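Local coordinates for protein acyl-coenzyme A thioesterase PaaI (PDB 2FS2) that hydrolyses acyl-CoA thioesters of the phenylacetate degradation pathway, preferring phenylacetyl-CoA esters that carry hydroxyl groups on the ring, at residues 50-64 / 85-99. Residues are numbered along the deposited sequence; the frame is centred on the assembly and turned at random.
Sequences QSCHGGQLFSLADTA and FLRPGFAGDTLTATA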
loop_
_atom_site.group_PDB
_atom_site.type_symbol
_atom_site.label_atom_id
_atom_site.label_comp_id
_atom_site.label_asym_id
_atom_site.label_seq_id
_atom_site.Cartn_x
_atom_site.Cartn_y
_atom_site.Cartn_z
ATOM N N GLN B 50 -5.490 25.666 5.141
ATOM C CA GLN B 50 -6.824 25.982 4.557
ATOM C C GLN B 50 -7.167 24.969 3.472
ATOM O O GLN B 50 -7.828 25.282 2.471
ATOM C CB GLN B 50 -6.979 27.424 4.048
ATOM C CG GLN B 50 -6.765 28.584 5.047
ATOM C CD GLN B 50 -6.152 29.835 4.324
ATOM O OE1 GLN B 50 -6.887 30.655 3.720
ATOM N NE2 GLN B 50 -4.808 29.946 4.351
ATOM N N SER B 51 -6.709 23.741 3.724
ATOM C CA SER B 51 -6.739 22.621 2.807
ATOM C C SER B 51 -7.610 21.552 3.400
ATOM O O SER B 51 -7.665 21.430 4.622
ATOM C CB SER B 51 -5.347 22.052 2.748
ATOM O OG SER B 51 -5.149 21.493 1.487
ATOM N N CYS B 52 -8.266 20.762 2.550
ATOM C CA CYS B 52 -9.173 19.726 3.016
ATOM C C CYS B 52 -8.389 18.690 3.863
ATOM O O CYS B 52 -7.227 18.329 3.535
ATOM C CB CYS B 52 -9.898 19.046 1.839
ATOM S SG CYS B 52 -11.181 17.866 2.346
ATOM N N HIS B 53 -9.018 18.249 4.949
ATOM C CA HIS B 53 -8.495 17.134 5.750
ATOM C C HIS B 53 -8.535 15.806 5.003
ATOM O O HIS B 53 -9.468 15.542 4.203
ATOM C CB HIS B 53 -9.272 16.980 7.059
ATOM C CG HIS B 53 -8.747 17.857 8.155
ATOM N ND1 HIS B 53 -7.449 17.746 8.644
ATOM C CD2 HIS B 53 -9.320 18.902 8.820
ATOM C CE1 HIS B 53 -7.261 18.665 9.584
ATOM N NE2 HIS B 53 -8.377 19.381 9.706
ATOM N N GLY B 54 -7.504 14.992 5.298
ATOM C CA GLY B 54 -7.372 13.651 4.758
ATOM C C GLY B 54 -8.598 12.764 5.013
ATOM O O GLY B 54 -9.052 12.088 4.128
ATOM N N GLY B 55 -9.098 12.758 6.223
ATOM C CA GLY B 55 -10.228 11.932 6.532
ATOM C C GLY B 55 -11.440 12.227 5.696
ATOM O O GLY B 55 -12.199 11.301 5.441
ATOM N N GLN B 56 -11.610 13.486 5.272
ATOM C CA GLN B 56 -12.745 13.857 4.398
ATOM C C GLN B 56 -12.481 13.375 2.984
ATOM O O GLN B 56 -13.408 12.977 2.303
ATOM C CB GLN B 56 -12.985 15.388 4.363
ATOM C CG GLN B 56 -13.938 15.977 5.492
ATOM C CD GLN B 56 -13.177 16.431 6.805
ATOM O OE1 GLN B 56 -12.078 15.929 7.092
ATOM N NE2 GLN B 56 -13.798 17.353 7.604
ATOM N N LEU B 57 -11.231 13.519 2.536
ATOM C CA LEU B 57 -10.816 12.996 1.275
ATOM C C LEU B 57 -10.900 11.488 1.300
ATOM O O LEU B 57 -11.497 10.937 0.394
ATOM C CB LEU B 57 -9.386 13.344 1.010
ATOM C CG LEU B 57 -9.103 14.683 0.400
ATOM C CD1 LEU B 57 -7.697 14.650 -0.214
ATOM C CD2 LEU B 57 -10.205 15.015 -0.631
ATOM N N PHE B 58 -10.341 10.830 2.339
ATOM C CA PHE B 58 -10.463 9.386 2.477
ATOM C C PHE B 58 -11.963 9.023 2.410
ATOM O O PHE B 58 -12.350 8.083 1.763
ATOM C CB PHE B 58 -9.823 8.869 3.792
ATOM C CG PHE B 58 -10.025 7.376 4.016
ATOM C CD1 PHE B 58 -9.134 6.473 3.542
ATOM C CD2 PHE B 58 -11.157 6.886 4.623
ATOM C CE1 PHE B 58 -9.371 5.090 3.676
ATOM C CE2 PHE B 58 -11.392 5.512 4.764
ATOM C CZ PHE B 58 -10.499 4.633 4.309
ATOM N N SER B 59 -12.820 9.807 3.016
ATOM C CA SER B 59 -14.242 9.435 3.094
ATOM C C SER B 59 -14.941 9.529 1.778
ATOM O O SER B 59 -15.839 8.680 1.469
ATOM C CB SER B 59 -15.005 10.311 4.058
ATOM O OG SER B 59 -14.473 10.100 5.340
ATOM N N LEU B 60 -14.501 10.486 0.968
ATOM C CA LEU B 60 -15.027 10.587 -0.316
ATOM C C LEU B 60 -14.615 9.390 -1.174
ATOM O O LEU B 60 -15.396 8.909 -1.992
ATOM C CB LEU B 60 -14.527 11.902 -0.960
ATOM C CG LEU B 60 -14.866 12.165 -2.439
ATOM C CD1 LEU B 60 -16.417 12.221 -2.666
ATOM C CD2 LEU B 60 -14.255 13.523 -2.879
ATOM N N ALA B 61 -13.334 8.972 -1.064
ATOM C CA ALA B 61 -12.855 7.880 -1.893
ATOM C C ALA B 61 -13.568 6.564 -1.483
ATOM O O ALA B 61 -13.927 5.755 -2.323
ATOM C CB ALA B 61 -11.274 7.742 -1.786
ATOM N N ASP B 62 -13.854 6.431 -0.225
ATOM C CA ASP B 62 -14.343 5.217 0.391
ATOM C C ASP B 62 -15.794 5.147 0.071
ATOM O O ASP B 62 -16.362 4.065 -0.030
ATOM C CB ASP B 62 -14.169 5.370 1.914
ATOM C CG ASP B 62 -14.542 4.100 2.712
ATOM O OD1 ASP B 62 -14.371 2.938 2.198
ATOM O OD2 ASP B 62 -14.966 4.158 3.892
ATOM N N THR B 63 -16.415 6.303 -0.129
ATOM C CA THR B 63 -17.795 6.290 -0.575
ATOM C C THR B 63 -17.915 5.843 -2.042
ATOM O O THR B 63 -18.822 5.053 -2.370
ATOM C CB THR B 63 -18.399 7.696 -0.408
ATOM O OG1 THR B 63 -18.386 8.053 0.975
ATOM C CG2 THR B 63 -19.837 7.701 -0.726
ATOM N N ALA B 64 -17.094 6.368 -2.980
ATOM C CA ALA B 64 -17.168 5.880 -4.329
ATOM C C ALA B 64 -16.825 4.390 -4.334
ATOM O O ALA B 64 -17.366 3.610 -5.087
ATOM C CB ALA B 64 -16.126 6.658 -5.304
ATOM N N PHE B 85 -2.024 11.130 -1.615
ATOM C CA PHE B 85 -2.486 12.518 -1.646
ATOM C C PHE B 85 -1.604 13.333 -2.587
ATOM O O PHE B 85 -0.378 13.343 -2.414
ATOM C CB PHE B 85 -2.415 13.058 -0.227
ATOM C CG PHE B 85 -3.439 12.348 0.751
ATOM C CD1 PHE B 85 -2.999 11.481 1.713
ATOM C CD2 PHE B 85 -4.811 12.584 0.660
ATOM C CE1 PHE B 85 -3.863 10.904 2.678
ATOM C CE2 PHE B 85 -5.723 11.970 1.562
ATOM C CZ PHE B 85 -5.231 11.148 2.583
ATOM N N LEU B 86 -2.166 13.889 -3.657
ATOM C CA LEU B 86 -1.322 14.584 -4.646
ATOM C C LEU B 86 -1.412 16.139 -4.652
ATOM O O LEU B 86 -0.462 16.828 -4.995
ATOM C CB LEU B 86 -1.656 14.055 -6.031
ATOM C CG LEU B 86 -1.667 12.503 -6.156
ATOM C CD1 LEU B 86 -2.360 12.104 -7.459
ATOM C CD2 LEU B 86 -0.248 11.964 -6.120
ATOM N N ARG B 87 -2.577 16.656 -4.374
ATOM C CA ARG B 87 -2.790 18.117 -4.392
ATOM C C ARG B 87 -3.755 18.375 -3.293
ATOM O O ARG B 87 -4.548 17.517 -2.977
ATOM C CB ARG B 87 -3.458 18.632 -5.668
ATOM C CG ARG B 87 -2.673 18.497 -6.866
ATOM C CD ARG B 87 -3.268 19.202 -8.100
ATOM N NE ARG B 87 -2.371 19.161 -9.278
ATOM C CZ ARG B 87 -2.080 18.062 -10.018
ATOM N NH1 ARG B 87 -2.548 16.851 -9.680
ATOM N NH2 ARG B 87 -1.284 18.176 -11.097
ATOM N N PRO B 88 -3.709 19.556 -2.703
ATOM C CA PRO B 88 -4.695 19.904 -1.694
ATOM C C PRO B 88 -6.091 20.081 -2.328
ATOM O O PRO B 88 -6.206 20.323 -3.527
ATOM C CB PRO B 88 -4.140 21.216 -1.116
ATOM C CG PRO B 88 -2.660 21.240 -1.645
ATOM C CD PRO B 88 -2.743 20.637 -3.003
ATOM N N GLY B 89 -7.132 19.885 -1.548
ATOM C CA GLY B 89 -8.469 20.372 -1.882
ATOM C C GLY B 89 -8.812 21.700 -1.130
ATOM O O GLY B 89 -8.851 21.681 0.072
ATOM N N PHE B 90 -9.048 22.826 -1.815
ATOM C CA PHE B 90 -9.299 24.105 -1.118
ATOM C C PHE B 90 -10.739 24.395 -1.083
ATOM O O PHE B 90 -11.429 23.893 -1.934
ATOM C CB PHE B 90 -8.662 25.256 -1.915
ATOM C CG PHE B 90 -7.197 25.170 -1.956
ATOM C CD1 PHE B 90 -6.550 24.931 -3.134
ATOM C CD2 PHE B 90 -6.480 25.186 -0.798
ATOM C CE1 PHE B 90 -5.158 24.808 -3.178
ATOM C CE2 PHE B 90 -5.102 25.007 -0.793
ATOM C CZ PHE B 90 -4.428 24.839 -1.967
ATOM N N ALA B 91 -11.198 25.263 -0.169
ATOM C CA ALA B 91 -12.634 25.660 -0.076
ATOM C C ALA B 91 -13.215 25.994 -1.410
ATOM O O ALA B 91 -12.610 26.683 -2.194
ATOM C CB ALA B 91 -12.886 26.868 0.932
ATOM N N GLY B 92 -14.383 25.433 -1.705
ATOM C CA GLY B 92 -15.105 25.779 -2.921
ATOM C C GLY B 92 -14.713 24.782 -4.005
ATOM O O GLY B 92 -15.446 24.692 -5.014
ATOM N N ASP B 93 -13.594 24.043 -3.836
ATOM C CA ASP B 93 -13.164 23.116 -4.892
ATOM C C ASP B 93 -14.287 22.085 -5.067
ATOM O O ASP B 93 -14.842 21.634 -4.064
ATOM C CB ASP B 93 -11.856 22.408 -4.548
ATOM C CG ASP B 93 -10.612 23.200 -4.959
ATOM O OD1 ASP B 93 -10.718 24.423 -5.406
ATOM O OD2 ASP B 93 -9.444 22.660 -4.847
ATOM N N THR B 94 -14.644 21.711 -6.290
ATOM C CA THR B 94 -15.633 20.587 -6.418
ATOM C C THR B 94 -14.834 19.376 -6.758
ATOM O O THR B 94 -14.100 19.421 -7.722
ATOM C CB THR B 94 -16.656 20.800 -7.556
ATOM O OG1 THR B 94 -17.558 21.798 -7.123
ATOM C CG2 THR B 94 -17.636 19.589 -7.731
ATOM N N LEU B 95 -15.063 18.278 -6.031
ATOM C CA LEU B 95 -14.200 17.080 -6.106
ATOM C C LEU B 95 -15.058 15.898 -6.589
ATOM O O LEU B 95 -16.156 15.670 -6.096
ATOM C CB LEU B 95 -13.653 16.768 -4.722
ATOM C CG LEU B 95 -12.736 17.795 -4.090
ATOM C CD1 LEU B 95 -12.165 17.344 -2.763
ATOM C CD2 LEU B 95 -11.601 18.118 -5.039
ATOM N N THR B 96 -14.573 15.179 -7.578
ATOM C CA THR B 96 -15.264 14.075 -8.170
ATOM C C THR B 96 -14.379 12.817 -7.960
ATOM O O THR B 96 -13.200 12.826 -8.321
ATOM C CB THR B 96 -15.483 14.391 -9.664
ATOM O OG1 THR B 96 -16.119 15.695 -9.795
ATOM C CG2 THR B 96 -16.547 13.514 -10.260
ATOM N N ALA B 97 -14.940 11.805 -7.330
ATOM C CA ALA B 97 -14.272 10.501 -7.093
ATOM C C ALA B 97 -14.929 9.476 -8.020
ATOM O O ALA B 97 -16.194 9.355 -8.030
ATOM C CB ALA B 97 -14.369 10.062 -5.579
ATOM N N THR B 98 -14.120 8.834 -8.859
ATOM C CA THR B 98 -14.563 7.817 -9.745
ATOM C C THR B 98 -13.920 6.516 -9.324
ATOM O O THR B 98 -12.695 6.439 -9.238
ATOM C CB THR B 98 -14.070 8.137 -11.069
ATOM O OG1 THR B 98 -14.712 9.355 -11.544
ATOM C CG2 THR B 98 -14.493 7.133 -12.150
ATOM N N ALA B 99 -14.741 5.481 -9.172
ATOM C CA ALA B 99 -14.249 4.207 -8.725
ATOM C C ALA B 99 -14.507 3.212 -9.835
ATOM O O ALA B 99 -15.581 3.194 -10.392
ATOM C CB ALA B 99 -15.000 3.862 -7.477
HETATM O O HOH W 1 -9.217 26.704 1.124
HETATM O O HOH W 2 -6.291 18.777 1.185
#
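The sausage of the hot dog fold, helix 54-70, rests here on strand 94-101 of the curved antiparallel sheet through Leu57, Leu60 and Ala64, which meet Leu95, Ala97 and Ala99. The segment axes approach to 7.7 Å and cross at -40°, a close seating consistent with the small residues at the far end, where Ala64 CB lies 3.7 Å from Ala99 CB. Leu60 sends CD2 to Leu95 CB, while its CG sits 3.8 Å from Ala97 CB. Leu57 divides its two methyls: CD2 meets Leu95 CD1 at 3.7 Å, the two side chains crossing nearly at right angles, and Leu57 CD1 lies at the ring edge of Phe85, 3.7 Å from Phe85 CD2. With CG anti to its carbonyl carbon (chi1 -66°), Phe85 also brings CZ to 3.9 Å from Gly54 CA in the first helical turn, and it packs on Phe58 of the second subunit. Were the ring cut back to an alanine, a gap would probably open beside Leu57 and Gly54 and that intersubunit packing would be lost. In this hot dog-fold thioesterase, the loop leading into the helix is tied to the loop before the strand by Cys52 N donating to Gly89 O (2.7 Å, N-H...O 143°). One water donates to Cys52 O and accepts from Gly89 N; in the type II turn from Phe90 to Asp93, Phe90 N donates to Asp93 OD2 from above the carboxylate plane.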